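Local coordinates for protein precorrin-6y methyltransferase/putative decarboxylase (Methanothermobacter thermautotrophicus, PDB 1L3C) that probably methylates C-15 of cobalt-precorrin-6B with S-adenosyl-L-methionine and then decarboxylates at C-12, giving cobalt-precorrin-7 on the anaerobic route to cobalamin, at residues A18-C23 against I161-A166; Y59-N64 against E93-I98; I131-L136 against N177-I182. One frame throughout, in Å; residues are numbered along the deposited sequence.

Contact 1: A18-C23 against I161-A166; sequences AMEVRC and IARGRA
Arg163 grips the carboxylate of Glu20 side-on, NE and NH2 each facing a different oxygen. Arg163 NH2 donates to Glu20 OE1 at 2.8 Å, nearly straight and in the guanidinium plane, on the syn lone pair of that oxygen. Arg163 NE reaches Glu20 OE2 at 3.2 Å, also on its syn side but tilted from both planes. With carboxylate and guanidinium only 28° apart, the pair is almost coplanar, which favours a two-point salt bridge. Arginine suits the place because its chain runs extended from CG to NE and sends a flat, two-pronged donor back to the helix. Glutamate meets it with a chain bent at chi2 (79°), which turns the carboxylate toward the strand. Along the aliphatic part of Glu20, Ile161 CD1 lies 3.7 Å from Glu20 CB and 4.1 Å from Val21 CG2, while Ile161 CG2 comes 3.8 Å from Glu20 CD. Helix 19-29 of this Rossmann-like methyltransferase thus rests on strand 154-166, an outermost strand within this chain, antiparallel to its neighbour 171-184; a second subunit extends the sheet through an antiparallel ladder at residues 161-163. A methionine in place of Arg163 would probably leave the Glu20 carboxylate without its cationic mate and free to turn. Farther out, Asp4 forms salt bridges with both Arg163 NH2 and Arg22 NH2, probably offsetting their like charges, while Arg22 NE donates to O of Thr17, an S-adenosyl-L-methionine-binding residue.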
ATOM      1  N   ALA A  18      -1.967  -5.385  14.658  1.00 30.59           N
ATOM      2  CA  ALA A  18      -2.712  -6.133  13.657  1.00 25.38           C
ATOM      3  C   ALA A  18      -2.131  -7.544  13.548  1.00 28.52           C
ATOM      4  O   ALA A  18      -0.910  -7.733  13.542  1.00 28.74           O
ATOM      5  CB  ALA A  18      -2.638  -5.429  12.313  1.00 27.86           C
HETATM    6  N   MSE A  19      -3.015  -8.529  13.439  1.00 29.88           N
HETATM    7  CA  MSE A  19      -2.623  -9.921  13.353  1.00 30.06           C
HETATM    8  C   MSE A  19      -1.567 -10.193  12.306  1.00 28.11           C
HETATM    9  O   MSE A  19      -0.643 -10.958  12.543  1.00 28.22           O
HETATM   10  CB  MSE A  19      -3.837 -10.777  13.062  1.00 40.93           C
HETATM   11  CG  MSE A  19      -3.636 -12.238  13.372  1.00 58.78           C
HETATM   12 SE   MSE A  19      -4.814 -13.255  12.261  1.00 83.11          SE
HETATM   13  CE  MSE A  19      -5.830 -14.254  13.559  1.00 76.24           C
ATOM     14  N   GLU A  20      -1.710  -9.571  11.141  1.00 24.29           N
ATOM     15  CA  GLU A  20      -0.760  -9.768  10.036  1.00 27.90           C
ATOM     16  C   GLU A  20       0.664  -9.326  10.426  1.00 30.08           C
ATOM     17  O   GLU A  20       1.643  -9.923   9.973  1.00 32.94           O
ATOM     18  CB  GLU A  20      -1.230  -9.049   8.754  1.00 23.85           C
ATOM     19  CG  GLU A  20      -2.557  -9.530   8.158  1.00 23.11           C
ATOM     20  CD  GLU A  20      -3.835  -8.995   8.847  1.00 30.07           C
ATOM     21  OE1 GLU A  20      -3.774  -8.145   9.774  1.00 24.08           O
ATOM     22  OE2 GLU A  20      -4.927  -9.439   8.425  1.00 35.12           O
ATOM     23  N   VAL A  21       0.768  -8.310  11.286  1.00 24.08           N
ATOM     24  CA  VAL A  21       2.056  -7.825  11.761  1.00 22.59           C
ATOM     25  C   VAL A  21       2.613  -8.797  12.793  1.00 21.78           C
ATOM     26  O   VAL A  21       3.786  -9.158  12.736  1.00 27.73           O
ATOM     27  CB  VAL A  21       1.919  -6.431  12.405  1.00 26.10           C
ATOM     28  CG1 VAL A  21       3.247  -5.960  13.037  1.00 23.56           C
ATOM     29  CG2 VAL A  21       1.483  -5.451  11.358  1.00 28.09           C
ATOM     30  N   ARG A  22       1.767  -9.225  13.727  1.00 24.60           N
ATOM     31  CA  ARG A  22       2.165 -10.176  14.780  1.00 26.22           C
ATOM     32  C   ARG A  22       2.649 -11.476  14.130  1.00 26.31           C
ATOM     33  O   ARG A  22       3.585 -12.132  14.595  1.00 28.92           O
ATOM     34  CB  ARG A  22       0.984 -10.458  15.718  1.00 22.37           C
ATOM     35  CG  ARG A  22       0.617  -9.296  16.617  1.00 24.47           C
ATOM     36  CD  ARG A  22      -0.427  -9.695  17.673  1.00 31.72           C
ATOM     37  NE  ARG A  22      -1.811  -9.541  17.222  1.00 29.80           N
ATOM     38  CZ  ARG A  22      -2.683 -10.540  17.092  1.00 33.55           C
ATOM     39  NH1 ARG A  22      -2.344 -11.808  17.382  1.00 32.00           N
ATOM     40  NH2 ARG A  22      -3.902 -10.263  16.649  1.00 31.79           N
ATOM     41  N   CYS A  23       2.033 -11.804  13.007  1.00 25.76           N
ATOM     42  CA  CYS A  23       2.398 -12.988  12.283  1.00 29.65           C
ATOM     43  C   CYS A  23       3.849 -12.853  11.827  1.00 26.42           C
ATOM     44  O   CYS A  23       4.672 -13.739  12.072  1.00 35.19           O
ATOM     45  CB  CYS A  23       1.448 -13.161  11.100  1.00 27.95           C
ATOM     46  SG  CYS A  23       1.378 -14.834  10.537  1.00 63.11           S
ATOM     47  N   ILE A 161      -1.760  -3.198   5.008  1.00 23.80           N
ATOM     48  CA  ILE A 161      -2.769  -4.244   5.011  1.00 25.18           C
ATOM     49  C   ILE A 161      -4.175  -3.698   4.815  1.00 26.42           C
ATOM     50  O   ILE A 161      -4.519  -2.645   5.354  1.00 28.58           O
ATOM     51  CB  ILE A 161      -2.764  -4.975   6.359  1.00 22.90           C
ATOM     52  CG1 ILE A 161      -1.342  -5.399   6.711  1.00 28.27           C
ATOM     53  CG2 ILE A 161      -3.697  -6.159   6.319  1.00 24.98           C
ATOM     54  CD1 ILE A 161      -1.097  -5.415   8.205  1.00 28.28           C
ATOM     55  N   ALA A 162      -4.973  -4.411   4.031  1.00 19.92           N
ATOM     56  CA  ALA A 162      -6.351  -4.037   3.810  1.00 18.80           C
ATOM     57  C   ALA A 162      -7.120  -5.347   3.985  1.00 23.78           C
ATOM     58  O   ALA A 162      -6.676  -6.406   3.527  1.00 21.71           O
ATOM     59  CB  ALA A 162      -6.557  -3.480   2.421  1.00 16.91           C
ATOM     60  N   ARG A 163      -8.226  -5.277   4.721  1.00 25.42           N
ATOM     61  CA  ARG A 163      -9.071  -6.428   4.995  1.00 21.65           C
ATOM     62  C   ARG A 163     -10.432  -6.105   4.407  1.00 21.55           C
ATOM     63  O   ARG A 163     -10.835  -4.957   4.373  1.00 24.78           O
ATOM     64  CB  ARG A 163      -9.208  -6.660   6.513  1.00 19.55           C
ATOM     65  CG  ARG A 163      -7.904  -6.929   7.264  1.00 21.79           C
ATOM     66  CD  ARG A 163      -8.182  -7.124   8.731  1.00 29.89           C
ATOM     67  NE  ARG A 163      -6.960  -7.208   9.522  1.00 42.93           N
ATOM     68  CZ  ARG A 163      -6.839  -6.766  10.776  1.00 48.58           C
ATOM     69  NH1 ARG A 163      -7.865  -6.198  11.410  1.00 46.39           N
ATOM     70  NH2 ARG A 163      -5.682  -6.896  11.405  1.00 49.20           N
ATOM     71  N   GLY A 164     -11.130  -7.101   3.900  1.00 20.98           N
ATOM     72  CA  GLY A 164     -12.438  -6.833   3.347  1.00 25.17           C
ATOM     73  C   GLY A 164     -13.503  -6.792   4.437  1.00 26.61           C
ATOM     74  O   GLY A 164     -13.422  -7.543   5.403  1.00 28.94           O
ATOM     75  N   ARG A 165     -14.442  -5.861   4.338  1.00 27.73           N
ATOM     76  CA  ARG A 165     -15.537  -5.766   5.298  1.00 29.91           C
ATOM     77  C   ARG A 165     -16.797  -6.054   4.490  1.00 32.03           C
ATOM     78  O   ARG A 165     -17.061  -5.426   3.470  1.00 30.40           O
ATOM     79  CB  ARG A 165     -15.648  -4.386   5.939  1.00 29.40           C
ATOM     80  CG  ARG A 165     -16.838  -4.287   6.889  1.00 37.94           C
ATOM     81  CD  ARG A 165     -17.060  -2.895   7.389  1.00 49.52           C
ATOM     82  NE  ARG A 165     -15.989  -2.433   8.261  1.00 65.79           N
ATOM     83  CZ  ARG A 165     -15.604  -1.160   8.377  1.00 72.85           C
ATOM     84  NH1 ARG A 165     -16.186  -0.194   7.673  1.00 73.69           N
ATOM     85  NH2 ARG A 165     -14.679  -0.838   9.265  1.00 72.44           N
ATOM     86  N   ALA A 166     -17.516  -7.093   4.885  1.00 37.29           N
ATOM     87  CA  ALA A 166     -18.748  -7.471   4.210  1.00 37.52           C
ATOM     88  C   ALA A 166     -19.858  -6.460   4.479  1.00 39.09           C
ATOM     89  O   ALA A 166     -20.243  -6.225   5.621  1.00 42.24           O
ATOM     90  CB  ALA A 166     -19.166  -8.836   4.666  1.00 29.39           C
TER

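Contact 2: Y59-N64 against E93-I98; sequences YAIDRN and EALCKI
Tyr59 offers one face of its ring to Ile98, whose CG2 sits 4.1 Å from the ring centroid and 14° off the ring normal, a CH-pi contact. CG1 of the same isoleucine lies along the ring near Tyr59 CD2, while its CD1 continues to Tyr59 CB at 3.8 Å. A beta-branched residue suits this spot: CG2 points anti to the backbone N while CG1 lies beside it (chi1 -73°), which sets both against the ring and lets CD1 go on past Tyr59 CB to Ile61.

The remaining contacts across the pair are aliphatic. Ile61 and Ile98 meet tip to tip, CD1 to CD1 at 3.7 Å. Ile61 CD1 also reaches Leu95 CD2 at 4.0 Å, the two side chains crossing at about a right angle, and Ile61 CG2 touches Ala94 CB at 4.0 Å. The small methyl of alanine lets the helix come close to the strand there. Val38 of strand 36-40 touches Ile61, Leu95 and Ile98, and Met87 of strand 84-88 touches Ile98, so residues 94-98 lie against parallel strands of the Rossmann-like sheet.

Polar bonds are made to other parts of the chain or within a segment. Asp62, which binds S-adenosyl-L-methionine, closes an Asx turn by accepting from Asn64 N at OD1, 3.2 Å away, while its OD2 accepts from Gly43 N in the glycine-rich loop. Lys123 NZ donates to the carbonyls of Leu95 and Ile98. The direct contact between the two segments thus rests on apolar burial and a CH-pi contact, which depend on fit rather than on bond direction, with the cofactor-binding carboxylate just beyond the apolar patch.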
ATOM      1  N   TYR A  59       9.227 -11.716  29.334  1.00 27.71           N
ATOM      2  CA  TYR A  59       9.198 -10.618  30.286  1.00 26.77           C
ATOM      3  C   TYR A  59       8.486  -9.510  29.537  1.00 29.05           C
ATOM      4  O   TYR A  59       8.955  -9.066  28.484  1.00 33.01           O
ATOM      5  CB  TYR A  59      10.611 -10.193  30.671  1.00 28.82           C
ATOM      6  CG  TYR A  59      11.372 -11.243  31.471  1.00 36.23           C
ATOM      7  CD1 TYR A  59      12.085 -12.256  30.823  1.00 38.67           C
ATOM      8  CD2 TYR A  59      11.363 -11.238  32.877  1.00 32.72           C
ATOM      9  CE1 TYR A  59      12.762 -13.254  31.549  1.00 40.72           C
ATOM     10  CE2 TYR A  59      12.042 -12.224  33.614  1.00 33.37           C
ATOM     11  CZ  TYR A  59      12.741 -13.230  32.940  1.00 39.78           C
ATOM     12  OH  TYR A  59      13.418 -14.224  33.622  1.00 40.46           O
ATOM     13  N   ALA A  60       7.307  -9.140  30.019  1.00 28.82           N
ATOM     14  CA  ALA A  60       6.508  -8.091  29.401  1.00 23.62           C
ATOM     15  C   ALA A  60       6.635  -6.808  30.214  1.00 27.97           C
ATOM     16  O   ALA A  60       6.330  -6.808  31.398  1.00 34.91           O
ATOM     17  CB  ALA A  60       5.068  -8.538  29.313  1.00 21.19           C
ATOM     18  N   ILE A  61       7.061  -5.721  29.574  1.00 28.92           N
ATOM     19  CA  ILE A  61       7.262  -4.444  30.237  1.00 27.10           C
ATOM     20  C   ILE A  61       6.405  -3.334  29.638  1.00 34.92           C
ATOM     21  O   ILE A  61       6.179  -3.312  28.421  1.00 37.07           O
ATOM     22  CB  ILE A  61       8.722  -4.013  30.070  1.00 30.15           C
ATOM     23  CG1 ILE A  61       9.629  -5.114  30.585  1.00 28.96           C
ATOM     24  CG2 ILE A  61       9.007  -2.668  30.773  1.00 31.68           C
ATOM     25  CD1 ILE A  61      11.068  -4.883  30.247  1.00 33.94           C
ATOM     26  N   ASP A  62       5.949  -2.410  30.492  1.00 37.86           N
ATOM     27  CA  ASP A  62       5.171  -1.251  30.057  1.00 41.99           C
ATOM     28  C   ASP A  62       5.072  -0.252  31.198  1.00 42.77           C
ATOM     29  O   ASP A  62       4.944  -0.652  32.345  1.00 46.07           O
ATOM     30  CB  ASP A  62       3.762  -1.646  29.584  1.00 45.43           C
ATOM     31  CG  ASP A  62       3.229  -0.718  28.463  1.00 56.35           C
ATOM     32  OD1 ASP A  62       3.242   0.542  28.614  1.00 56.50           O
ATOM     33  OD2 ASP A  62       2.806  -1.259  27.416  1.00 60.15           O
ATOM     34  N   ARG A  63       5.168   1.044  30.884  1.00 48.65           N
ATOM     35  CA  ARG A  63       5.060   2.106  31.901  1.00 48.82           C
ATOM     36  C   ARG A  63       3.597   2.217  32.338  1.00 49.45           C
ATOM     37  O   ARG A  63       3.292   2.354  33.527  1.00 52.20           O
ATOM     38  CB  ARG A  63       5.473   3.454  31.319  1.00 51.77           C
ATOM     39  CG  ARG A  63       6.727   3.430  30.490  1.00 64.72           C
ATOM     40  CD  ARG A  63       6.650   4.526  29.440  1.00 78.80           C
ATOM     41  NE  ARG A  63       7.810   5.406  29.503  1.00 88.01           N
ATOM     42  CZ  ARG A  63       7.990   6.346  30.427  1.00 91.89           C
ATOM     43  NH1 ARG A  63       7.078   6.545  31.377  1.00 91.53           N
ATOM     44  NH2 ARG A  63       9.104   7.067  30.421  1.00 94.08           N
ATOM     45  N   ASN A  64       2.703   2.191  31.352  1.00 49.25           N
ATOM     46  CA  ASN A  64       1.261   2.290  31.581  1.00 47.23           C
ATOM     47  C   ASN A  64       0.715   1.079  32.357  1.00 47.83           C
ATOM     48  O   ASN A  64       0.713  -0.052  31.872  1.00 48.82           O
ATOM     49  CB  ASN A  64       0.538   2.461  30.231  1.00 46.53           C
ATOM     50  CG  ASN A  64      -0.946   2.663  30.390  1.00 46.94           C
ATOM     51  OD1 ASN A  64      -1.460   2.672  31.512  1.00 45.42           O
ATOM     52  ND2 ASN A  64      -1.653   2.813  29.270  1.00 49.69           N
ATOM     53  N   GLU A  93      14.885   0.888  33.422  1.00 47.31           N
ATOM     54  CA  GLU A  93      15.121   0.344  34.745  1.00 48.74           C
ATOM     55  C   GLU A  93      14.775  -1.133  34.806  1.00 45.70           C
ATOM     56  O   GLU A  93      15.581  -1.931  35.286  1.00 43.15           O
ATOM     57  CB  GLU A  93      14.302   1.117  35.780  1.00 59.70           C
ATOM     58  CG  GLU A  93      14.570   2.624  35.747  1.00 72.51           C
ATOM     59  CD  GLU A  93      13.825   3.374  36.841  1.00 82.70           C
ATOM     60  OE1 GLU A  93      12.568   3.319  36.862  1.00 89.22           O
ATOM     61  OE2 GLU A  93      14.501   4.016  37.681  1.00 85.27           O
ATOM     62  N   ALA A  94      13.594  -1.486  34.290  1.00 43.92           N
ATOM     63  CA  ALA A  94      13.100  -2.867  34.277  1.00 38.52           C
ATOM     64  C   ALA A  94      14.033  -3.805  33.509  1.00 37.12           C
ATOM     65  O   ALA A  94      14.335  -4.905  33.958  1.00 37.98           O
ATOM     66  CB  ALA A  94      11.686  -2.913  33.685  1.00 36.31           C
ATOM     67  N   LEU A  95      14.531  -3.343  32.374  1.00 39.15           N
ATOM     68  CA  LEU A  95      15.432  -4.148  31.562  1.00 40.14           C
ATOM     69  C   LEU A  95      16.718  -4.519  32.287  1.00 42.99           C
ATOM     70  O   LEU A  95      17.335  -5.536  31.984  1.00 41.16           O
ATOM     71  CB  LEU A  95      15.789  -3.411  30.267  1.00 38.69           C
ATOM     72  CG  LEU A  95      14.736  -3.381  29.167  1.00 33.96           C
ATOM     73  CD1 LEU A  95      15.083  -2.287  28.179  1.00 36.57           C
ATOM     74  CD2 LEU A  95      14.671  -4.741  28.495  1.00 31.77           C
ATOM     75  N   CYS A  96      17.147  -3.673  33.215  1.00 45.53           N
ATOM     76  CA  CYS A  96      18.379  -3.927  33.960  1.00 48.07           C
ATOM     77  C   CYS A  96      18.241  -5.106  34.919  1.00 48.27           C
ATOM     78  O   CYS A  96      19.236  -5.750  35.261  1.00 45.03           O
ATOM     79  CB  CYS A  96      18.802  -2.674  34.744  1.00 52.34           C
ATOM     80  SG  CYS A  96      19.467  -1.327  33.723  1.00 63.37           S
ATOM     81  N   LYS A  97      16.999  -5.400  35.313  1.00 45.57           N
ATOM     82  CA  LYS A  97      16.700  -6.474  36.256  1.00 42.43           C
ATOM     83  C   LYS A  97      16.362  -7.817  35.597  1.00 44.11           C
ATOM     84  O   LYS A  97      15.981  -8.767  36.274  1.00 48.37           O
ATOM     85  CB  LYS A  97      15.496  -6.075  37.107  1.00 39.65           C
ATOM     86  CG  LYS A  97      15.474  -4.648  37.596  1.00 40.90           C
ATOM     87  CD  LYS A  97      14.171  -4.387  38.336  1.00 48.03           C
ATOM     88  CE  LYS A  97      14.081  -2.950  38.838  1.00 54.34           C
ATOM     89  NZ  LYS A  97      12.810  -2.705  39.597  1.00 58.49           N
ATOM     90  N   ILE A  98      16.512  -7.910  34.289  1.00 43.18           N
ATOM     91  CA  ILE A  98      16.143  -9.113  33.552  1.00 36.96           C
ATOM     92  C   ILE A  98      17.371  -9.935  33.137  1.00 39.43           C
ATOM     93  O   ILE A  98      18.491  -9.416  33.078  1.00 40.60           O
ATOM     94  CB  ILE A  98      15.328  -8.655  32.307  1.00 40.14           C
ATOM     95  CG1 ILE A  98      13.951  -8.185  32.750  1.00 45.15           C
ATOM     96  CG2 ILE A  98      15.187  -9.723  31.250  1.00 43.51           C
ATOM     97  CD1 ILE A  98      13.169  -7.602  31.608  1.00 57.14           C
TER

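Contact 3: I131-L136 against N177-I182; sequences IVTAIL and NPVALI
Val132 and Ile182 form an antiparallel hydrogen-bonded pair between strands 128-134 and 171-184, where 171-184, the one reversed strand of the seven-stranded class I methyltransferase sheet, joins the last of five adjoining parallel strands. Val132 N donates to Ile182 O at 2.8 Å and Ile182 N returns the bond to Val132 O. Ala134 and Ala180 repeat this two-bond exchange, and Thr133 and Leu181 make the non-hydrogen-bonded pair between them.

Ile182 can be followed outward. Its CB stands 4.2 Å from Val132 CB, directly across the ladder, and 4.1 Å from Val132 O. CG1, beside the backbone N (chi1 -66°), carries the chain on, and CD1 turns at chi2 89° to lie 4.0 Å from Val132 O and reach Ala134 CB at 3.8 Å. Ala134 and Ala180 leave room for this arm and for helix 137-149, which touches Ala134, Ala180 and Ile182.

On the opposite face Thr133 and Leu181 point the same way, side by side, beneath helix 19-29. Past the last bridge, Ile135 CD1 bends back to Val179 CG2 at 3.9 Å, and on the other segment, ahead of Val179, Asn177 OD1 accepts from Ser175 N of a third subunit.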
ATOM      1  N   ILE A 131      13.584  -6.802  17.196  1.00 23.20           N
ATOM      2  CA  ILE A 131      12.558  -6.390  16.246  1.00 19.06           C
ATOM      3  C   ILE A 131      11.899  -5.163  16.831  1.00 20.71           C
ATOM      4  O   ILE A 131      11.403  -5.202  17.947  1.00 18.85           O
ATOM      5  CB  ILE A 131      11.489  -7.468  16.082  1.00 24.50           C
ATOM      6  CG1 ILE A 131      12.133  -8.754  15.549  1.00 27.59           C
ATOM      7  CG2 ILE A 131      10.395  -6.987  15.137  1.00 22.42           C
ATOM      8  CD1 ILE A 131      11.437 -10.000  16.026  1.00 24.33           C
ATOM      9  N   VAL A 132      11.957  -4.061  16.097  1.00 20.20           N
ATOM     10  CA  VAL A 132      11.365  -2.805  16.523  1.00 18.32           C
ATOM     11  C   VAL A 132      10.134  -2.523  15.668  1.00 21.87           C
ATOM     12  O   VAL A 132      10.189  -2.617  14.440  1.00 21.84           O
ATOM     13  CB  VAL A 132      12.362  -1.626  16.371  1.00 19.69           C
ATOM     14  CG1 VAL A 132      11.687  -0.327  16.761  1.00 20.43           C
ATOM     15  CG2 VAL A 132      13.615  -1.856  17.222  1.00 14.02           C
ATOM     16  N   THR A 133       9.038  -2.200  16.337  1.00 26.72           N
ATOM     17  CA  THR A 133       7.741  -1.905  15.741  1.00 30.44           C
ATOM     18  C   THR A 133       7.661  -0.393  15.633  1.00 32.28           C
ATOM     19  O   THR A 133       7.717   0.296  16.652  1.00 40.49           O
ATOM     20  CB  THR A 133       6.631  -2.396  16.702  1.00 32.87           C
ATOM     21  OG1 THR A 133       6.551  -3.826  16.653  1.00 40.05           O
ATOM     22  CG2 THR A 133       5.300  -1.789  16.368  1.00 45.10           C
ATOM     23  N   ALA A 134       7.499   0.135  14.423  1.00 32.08           N
ATOM     24  CA  ALA A 134       7.441   1.584  14.245  1.00 28.88           C
ATOM     25  C   ALA A 134       6.156   2.098  13.603  1.00 30.92           C
ATOM     26  O   ALA A 134       5.731   1.623  12.547  1.00 32.42           O
ATOM     27  CB  ALA A 134       8.637   2.050  13.462  1.00 31.83           C
ATOM     28  N   ILE A 135       5.543   3.067  14.272  1.00 30.65           N
ATOM     29  CA  ILE A 135       4.305   3.701  13.833  1.00 32.10           C
ATOM     30  C   ILE A 135       4.638   5.127  13.413  1.00 31.41           C
ATOM     31  O   ILE A 135       4.012   5.698  12.523  1.00 32.23           O
ATOM     32  CB  ILE A 135       3.294   3.778  14.999  1.00 38.90           C
ATOM     33  CG1 ILE A 135       2.856   2.378  15.395  1.00 43.98           C
ATOM     34  CG2 ILE A 135       2.106   4.657  14.632  1.00 46.88           C
ATOM     35  CD1 ILE A 135       2.456   1.511  14.186  1.00 48.97           C
ATOM     36  N   LEU A 136       5.582   5.724  14.128  1.00 28.64           N
ATOM     37  CA  LEU A 136       6.005   7.069  13.841  1.00 24.88           C
ATOM     38  C   LEU A 136       7.135   7.056  12.833  1.00 29.31           C
ATOM     39  O   LEU A 136       7.982   6.155  12.802  1.00 33.20           O
ATOM     40  CB  LEU A 136       6.473   7.743  15.109  1.00 26.01           C
ATOM     41  CG  LEU A 136       5.452   7.584  16.237  1.00 29.42           C
ATOM     42  CD1 LEU A 136       6.010   8.190  17.506  1.00 24.37           C
ATOM     43  CD2 LEU A 136       4.122   8.225  15.863  1.00 24.20           C
ATOM     44  N   ASN A 177      -3.329   1.262   9.422  1.00 25.75           N
ATOM     45  CA  ASN A 177      -2.229   2.213   9.266  1.00 25.71           C
ATOM     46  C   ASN A 177      -0.960   1.437   8.978  1.00 24.47           C
ATOM     47  O   ASN A 177      -0.799   0.324   9.473  1.00 26.02           O
ATOM     48  CB  ASN A 177      -2.054   3.051  10.513  1.00 19.89           C
ATOM     49  CG  ASN A 177      -3.218   3.964  10.748  1.00 22.95           C
ATOM     50  OD1 ASN A 177      -3.996   4.253   9.832  1.00 19.01           O
ATOM     51  ND2 ASN A 177      -3.362   4.423  11.977  1.00 24.83           N
ATOM     52  N   PRO A 178      -0.072   1.984   8.141  1.00 22.49           N
ATOM     53  CA  PRO A 178       1.182   1.301   7.812  1.00 23.15           C
ATOM     54  C   PRO A 178       2.009   1.010   9.079  1.00 26.27           C
ATOM     55  O   PRO A 178       2.046   1.822  10.006  1.00 32.54           O
ATOM     56  CB  PRO A 178       1.913   2.330   6.944  1.00 20.39           C
ATOM     57  CG  PRO A 178       0.841   3.256   6.481  1.00 21.43           C
ATOM     58  CD  PRO A 178      -0.094   3.352   7.603  1.00 19.63           C
ATOM     59  N   VAL A 179       2.638  -0.155   9.139  1.00 27.78           N
ATOM     60  CA  VAL A 179       3.507  -0.502  10.268  1.00 25.06           C
ATOM     61  C   VAL A 179       4.844  -0.977   9.679  1.00 24.31           C
ATOM     62  O   VAL A 179       4.872  -1.731   8.705  1.00 27.62           O
ATOM     63  CB  VAL A 179       2.926  -1.641  11.122  1.00 24.68           C
ATOM     64  CG1 VAL A 179       3.809  -1.892  12.327  1.00 21.71           C
ATOM     65  CG2 VAL A 179       1.537  -1.290  11.590  1.00 28.63           C
ATOM     66  N   ALA A 180       5.945  -0.497  10.237  1.00 21.25           N
ATOM     67  CA  ALA A 180       7.266  -0.889   9.779  1.00 22.76           C
ATOM     68  C   ALA A 180       7.956  -1.752  10.843  1.00 26.58           C
ATOM     69  O   ALA A 180       7.793  -1.541  12.058  1.00 22.20           O
ATOM     70  CB  ALA A 180       8.099   0.345   9.488  1.00 22.72           C
ATOM     71  N   LEU A 181       8.673  -2.768  10.390  1.00 23.58           N
ATOM     72  CA  LEU A 181       9.396  -3.620  11.308  1.00 22.30           C
ATOM     73  C   LEU A 181      10.877  -3.456  10.974  1.00 23.15           C
ATOM     74  O   LEU A 181      11.290  -3.654   9.824  1.00 20.39           O
ATOM     75  CB  LEU A 181       8.954  -5.078  11.153  1.00 22.65           C
ATOM     76  CG  LEU A 181       7.478  -5.398  11.448  1.00 27.36           C
ATOM     77  CD1 LEU A 181       7.220  -6.906  11.337  1.00 28.88           C
ATOM     78  CD2 LEU A 181       7.105  -4.922  12.840  1.00 24.30           C
ATOM     79  N   ILE A 182      11.650  -2.990  11.950  1.00 22.23           N
ATOM     80  CA  ILE A 182      13.090  -2.815  11.786  1.00 17.36           C
ATOM     81  C   ILE A 182      13.691  -3.979  12.554  1.00 19.42           C
ATOM     82  O   ILE A 182      13.398  -4.164  13.720  1.00 23.54           O
ATOM     83  CB  ILE A 182      13.564  -1.452  12.357  1.00 18.95           C
ATOM     84  CG1 ILE A 182      12.974  -0.298  11.528  1.00 19.54           C
ATOM     85  CG2 ILE A 182      15.081  -1.333  12.266  1.00 19.80           C
ATOM     86  CD1 ILE A 182      11.640   0.171  12.000  1.00 15.78           C
TER

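All three contacts reach one sheet, and helix 19-29 ties contact 1 to contact 3: Val21 CG1 lies 4.0 Å from Leu181 CD2, and the centres are about 15 Å apart. Contact 2 stands on the other side of the chain's centre, its own centre about 29 Å from that of contact 1 and about 20 Å from that of contact 3. S-adenosyl-L-methionine-binding residues are close to all three: Asp62 is in contact 2, and the side chain of Thr17 is about 3 Å from that of Val21 and about 5 Å from that of Thr133. Contacts 1 and 3 also meet other subunits, which contact 2 does not, so the subunit contacts met here lie toward the end of the sheet formed by 171-184 and 154-166.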